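PDB 4WPE: cytokinesis protein 2 from Saccharomyces cerevisiae, which mediates cytoskeletal rearrangements required for cytokinesis, coinciding with the septins and later with the medial actin ring, and carries an N-terminal F-BAR domain. Local coordinates for residues 47-58 with 92-103. Sequence-based numbering, arbitrary orientation.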
loop_
_atom_site.group_PDB
_atom_site.type_symbol
_atom_site.label_atom_id
_atom_site.label_comp_id
_atom_site.label_asym_id
_atom_site.label_seq_id
_atom_site.Cartn_x
_atom_site.Cartn_y
_atom_site.Cartn_z
ATOM N N ARG A 47 -5.481 9.983 0.687
ATOM C CA ARG A 47 -4.258 9.271 0.338
ATOM C C ARG A 47 -3.318 9.162 1.543
ATOM O O ARG A 47 -2.686 8.128 1.754
ATOM C CB ARG A 47 -3.558 9.975 -0.824
ATOM C CG ARG A 47 -2.182 9.447 -1.153
ATOM C CD ARG A 47 -2.247 8.179 -1.969
ATOM N NE ARG A 47 -1.195 8.156 -2.980
ATOM C CZ ARG A 47 0.055 7.773 -2.748
ATOM N NH1 ARG A 47 0.413 7.383 -1.534
ATOM N NH2 ARG A 47 0.949 7.785 -3.729
ATOM N N SER A 48 -3.233 10.232 2.328
ATOM C CA SER A 48 -2.421 10.230 3.541
ATOM C C SER A 48 -2.948 9.213 4.544
ATOM O O SER A 48 -2.181 8.449 5.135
ATOM C CB SER A 48 -2.396 11.619 4.180
ATOM O OG SER A 48 -3.424 11.745 5.149
ATOM N N GLU A 49 -4.265 9.212 4.727
ATOM C CA GLU A 49 -4.911 8.316 5.677
ATOM C C GLU A 49 -4.759 6.865 5.238
ATOM O O GLU A 49 -4.722 5.956 6.068
ATOM C CB GLU A 49 -6.391 8.678 5.833
ATOM N N LEU A 50 -4.656 6.659 3.928
ATOM C CA LEU A 50 -4.510 5.323 3.361
ATOM C C LEU A 50 -3.139 4.723 3.658
ATOM O O LEU A 50 -3.027 3.547 4.018
ATOM C CB LEU A 50 -4.744 5.362 1.850
ATOM C CG LEU A 50 -4.513 4.063 1.074
ATOM C CD1 LEU A 50 -5.459 2.977 1.556
ATOM C CD2 LEU A 50 -4.676 4.291 -0.425
ATOM N N GLU A 51 -2.098 5.534 3.498
ATOM C CA GLU A 51 -0.730 5.073 3.697
ATOM C C GLU A 51 -0.448 4.767 5.165
ATOM O O GLU A 51 0.330 3.869 5.483
ATOM C CB GLU A 51 0.266 6.114 3.179
ATOM C CG GLU A 51 0.220 6.335 1.673
ATOM C CD GLU A 51 0.633 5.107 0.880
ATOM O OE1 GLU A 51 1.361 4.254 1.429
ATOM O OE2 GLU A 51 0.231 4.994 -0.299
ATOM N N LYS A 52 -1.082 5.522 6.057
ATOM C CA LYS A 52 -0.925 5.301 7.487
ATOM C C LYS A 52 -1.475 3.934 7.872
ATOM O O LYS A 52 -0.843 3.186 8.615
ATOM C CB LYS A 52 -1.623 6.404 8.283
ATOM C CG LYS A 52 -1.490 6.267 9.789
ATOM C CD LYS A 52 -2.513 7.129 10.511
ATOM C CE LYS A 52 -2.359 7.019 12.020
ATOM N NZ LYS A 52 -3.314 7.903 12.741
ATOM N N ASP A 53 -2.653 3.604 7.352
ATOM C CA ASP A 53 -3.274 2.319 7.643
ATOM C C ASP A 53 -2.491 1.175 7.007
ATOM O O ASP A 53 -2.404 0.084 7.571
ATOM C CB ASP A 53 -4.724 2.303 7.162
ATOM C CG ASP A 53 -5.540 3.436 7.746
ATOM O OD1 ASP A 53 -5.070 4.066 8.717
ATOM O OD2 ASP A 53 -6.648 3.700 7.235
ATOM N N TYR A 54 -1.922 1.427 5.833
ATOM C CA TYR A 54 -1.111 0.422 5.157
ATOM C C TYR A 54 0.146 0.119 5.967
ATOM O O TYR A 54 0.488 -1.041 6.178
ATOM C CB TYR A 54 -0.735 0.882 3.748
ATOM C CG TYR A 54 0.034 -0.146 2.948
ATOM C CD1 TYR A 54 -0.622 -1.166 2.272
ATOM C CD2 TYR A 54 1.420 -0.095 2.869
ATOM C CE1 TYR A 54 0.084 -2.109 1.539
ATOM C CE2 TYR A 54 2.132 -1.032 2.143
ATOM C CZ TYR A 54 1.461 -2.036 1.479
ATOM O OH TYR A 54 2.175 -2.965 0.757
ATOM N N ALA A 55 0.823 1.169 6.422
ATOM C CA ALA A 55 2.040 1.006 7.212
ATOM C C ALA A 55 1.740 0.333 8.542
ATOM O O ALA A 55 2.463 -0.569 8.969
ATOM C CB ALA A 55 2.709 2.347 7.443
ATOM N N ARG A 56 0.668 0.771 9.194
ATOM C CA ARG A 56 0.310 0.239 10.504
ATOM C C ARG A 56 -0.094 -1.227 10.421
ATOM O O ARG A 56 0.271 -2.027 11.282
ATOM C CB ARG A 56 -0.817 1.063 11.134
ATOM C CG ARG A 56 -0.369 2.407 11.716
ATOM C CD ARG A 56 1.136 2.449 11.977
ATOM N NE ARG A 56 1.520 3.568 12.832
ATOM C CZ ARG A 56 1.699 3.480 14.147
ATOM N NH1 ARG A 56 1.539 2.316 14.765
ATOM N NH2 ARG A 56 2.046 4.554 14.845
ATOM N N ARG A 57 -0.835 -1.584 9.379
ATOM C CA ARG A 57 -1.298 -2.958 9.223
ATOM C C ARG A 57 -0.187 -3.872 8.720
ATOM O O ARG A 57 -0.177 -5.065 9.018
ATOM C CB ARG A 57 -2.495 -3.022 8.277
ATOM C CG ARG A 57 -3.216 -4.352 8.322
ATOM C CD ARG A 57 -4.447 -4.348 7.441
ATOM N NE ARG A 57 -4.850 -5.703 7.082
ATOM C CZ ARG A 57 -5.882 -5.988 6.298
ATOM N NH1 ARG A 57 -6.618 -5.010 5.792
ATOM N NH2 ARG A 57 -6.178 -7.251 6.021
ATOM N N LEU A 58 0.745 -3.312 7.955
ATOM C CA LEU A 58 1.906 -4.070 7.503
ATOM C C LEU A 58 2.821 -4.361 8.683
ATOM O O LEU A 58 3.397 -5.445 8.783
ATOM C CB LEU A 58 2.672 -3.314 6.415
ATOM C CG LEU A 58 3.894 -4.030 5.835
ATOM C CD1 LEU A 58 3.490 -5.332 5.171
ATOM C CD2 LEU A 58 4.637 -3.133 4.858
ATOM N N ARG A 92 9.656 -1.220 4.396
ATOM C CA ARG A 92 8.571 -0.671 3.590
ATOM C C ARG A 92 7.537 0.001 4.481
ATOM O O ARG A 92 7.069 1.101 4.183
ATOM C CB ARG A 92 7.899 -1.758 2.748
ATOM C CG ARG A 92 8.795 -2.385 1.697
ATOM C CD ARG A 92 7.980 -3.064 0.601
ATOM N NE ARG A 92 7.049 -4.064 1.116
ATOM C CZ ARG A 92 5.730 -3.899 1.188
ATOM N NH1 ARG A 92 5.175 -2.765 0.782
ATOM N NH2 ARG A 92 4.965 -4.870 1.667
ATOM N N ALA A 93 7.187 -0.676 5.571
ATOM C CA ALA A 93 6.231 -0.147 6.536
ATOM C C ALA A 93 6.655 1.237 7.024
ATOM O O ALA A 93 5.864 2.180 6.993
ATOM C CB ALA A 93 6.080 -1.106 7.709
ATOM N N GLN A 94 7.908 1.358 7.453
ATOM C CA GLN A 94 8.444 2.640 7.898
ATOM C C GLN A 94 8.442 3.663 6.762
ATOM O O GLN A 94 8.238 4.857 6.988
ATOM C CB GLN A 94 9.861 2.468 8.449
ATOM N N SER A 95 8.661 3.189 5.541
ATOM C CA SER A 95 8.747 4.070 4.384
ATOM C C SER A 95 7.378 4.624 4.006
ATOM O O SER A 95 7.246 5.797 3.651
ATOM C CB SER A 95 9.361 3.332 3.196
ATOM O OG SER A 95 9.444 4.182 2.066
ATOM N N HIS A 96 6.359 3.773 4.076
ATOM C CA HIS A 96 4.994 4.209 3.813
ATOM C C HIS A 96 4.497 5.099 4.944
ATOM O O HIS A 96 3.733 6.038 4.716
ATOM C CB HIS A 96 4.061 3.012 3.634
ATOM C CG HIS A 96 4.198 2.329 2.307
ATOM N ND1 HIS A 96 3.216 2.373 1.346
ATOM C CD2 HIS A 96 5.203 1.582 1.790
ATOM C CE1 HIS A 96 3.607 1.681 0.287
ATOM N NE2 HIS A 96 4.807 1.195 0.532
ATOM N N SER A 97 4.934 4.799 6.163
ATOM C CA SER A 97 4.544 5.591 7.323
ATOM C C SER A 97 5.116 6.995 7.228
ATOM O O SER A 97 4.426 7.975 7.507
ATOM C CB SER A 97 5.003 4.925 8.618
ATOM O OG SER A 97 4.604 5.692 9.737
ATOM N N LYS A 98 6.380 7.087 6.830
ATOM C CA LYS A 98 7.030 8.379 6.650
ATOM C C LYS A 98 6.380 9.140 5.498
ATOM O O LYS A 98 6.195 10.355 5.570
ATOM C CB LYS A 98 8.529 8.196 6.400
ATOM C CG LYS A 98 9.239 9.454 5.941
ATOM C CD LYS A 98 10.649 9.153 5.454
ATOM C CE LYS A 98 11.297 10.400 4.865
ATOM N NZ LYS A 98 12.716 10.159 4.480
ATOM N N GLN A 99 6.025 8.414 4.443
ATOM C CA GLN A 99 5.337 9.000 3.297
ATOM C C GLN A 99 3.979 9.555 3.709
ATOM O O GLN A 99 3.564 10.620 3.249
ATOM C CB GLN A 99 5.167 7.961 2.188
ATOM C CG GLN A 99 4.816 8.545 0.827
ATOM C CD GLN A 99 4.204 7.514 -0.104
ATOM O OE1 GLN A 99 3.010 7.219 -0.026
ATOM N NE2 GLN A 99 5.024 6.945 -0.979
ATOM N N SER A 100 3.294 8.824 4.584
ATOM C CA SER A 100 1.987 9.235 5.087
ATOM C C SER A 100 2.057 10.570 5.816
ATOM O O SER A 100 1.228 11.451 5.598
ATOM C CB SER A 100 1.415 8.167 6.020
ATOM O OG SER A 100 0.211 8.609 6.623
ATOM N N GLU A 101 3.055 10.715 6.682
ATOM C CA GLU A 101 3.204 11.931 7.472
ATOM C C GLU A 101 3.541 13.141 6.597
ATOM O O GLU A 101 3.034 14.235 6.831
ATOM C CB GLU A 101 4.272 11.734 8.553
ATOM C CG GLU A 101 4.024 10.510 9.429
ATOM C CD GLU A 101 5.132 10.263 10.439
ATOM O OE1 GLU A 101 6.239 10.816 10.261
ATOM O OE2 GLU A 101 4.898 9.505 11.405
ATOM N N ILE A 102 4.386 12.946 5.589
ATOM C CA ILE A 102 4.705 14.024 4.655
ATOM C C ILE A 102 3.440 14.488 3.943
ATOM O O ILE A 102 3.231 15.682 3.720
ATOM C CB ILE A 102 5.743 13.588 3.602
ATOM C CG1 ILE A 102 7.090 13.298 4.259
ATOM C CG2 ILE A 102 5.914 14.661 2.533
ATOM C CD1 ILE A 102 8.129 12.766 3.294
ATOM N N LEU A 103 2.586 13.532 3.599
ATOM C CA LEU A 103 1.360 13.837 2.881
ATOM C C LEU A 103 0.400 14.664 3.733
ATOM O O LEU A 103 -0.170 15.637 3.256
ATOM C CB LEU A 103 0.679 12.550 2.404
ATOM C CG LEU A 103 1.336 11.872 1.196
ATOM C CD1 LEU A 103 0.881 10.427 1.060
ATOM C CD2 LEU A 103 1.052 12.638 -0.084
#
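With CG of E51 beside its backbone N (chi1 -65°) and the chain bent at chi2, the carboxylate swings to H96. H96 ND1 donates to E51 OE1 at 2.6 Å, meeting the oxygen nearly along its C-O axis. The CD2-CE2 side of Y54 sits over one face of the imidazole, CE2 above its centre, the planes tilted 40° apart. R92 NH1 gives Y54 OH a fairly straight bond of 3.0 Å in the guanidinium plane, NH2 salt-bridges E89, and L58 CD2 rests over one face of that guanidinium, toward its rim. R47 NH1 bridges to E51 OE2 (2.7 Å) and donates to Q99 OE1. Small residues let the backbones close in: A55 and A93 have CA atoms 4.4 Å apart, and S100 OG donates to S48 O. An alanine in place of H96 would probably leave E51 OE1 and E248 without this partner and open a gap beside CD2 and CE2 of Y54. Segments 47-58 and 92-103, on helices 37-71 and 76-162, run roughly antiparallel (157°) within the F-BAR bundle. E248 OE2 of helix 170-259 hydrogen-bonds H96 NE2 and salt-bridges R92 NH1, while E51 OE2 and Y54 OH bond to Y54 and E51 of the second subunit.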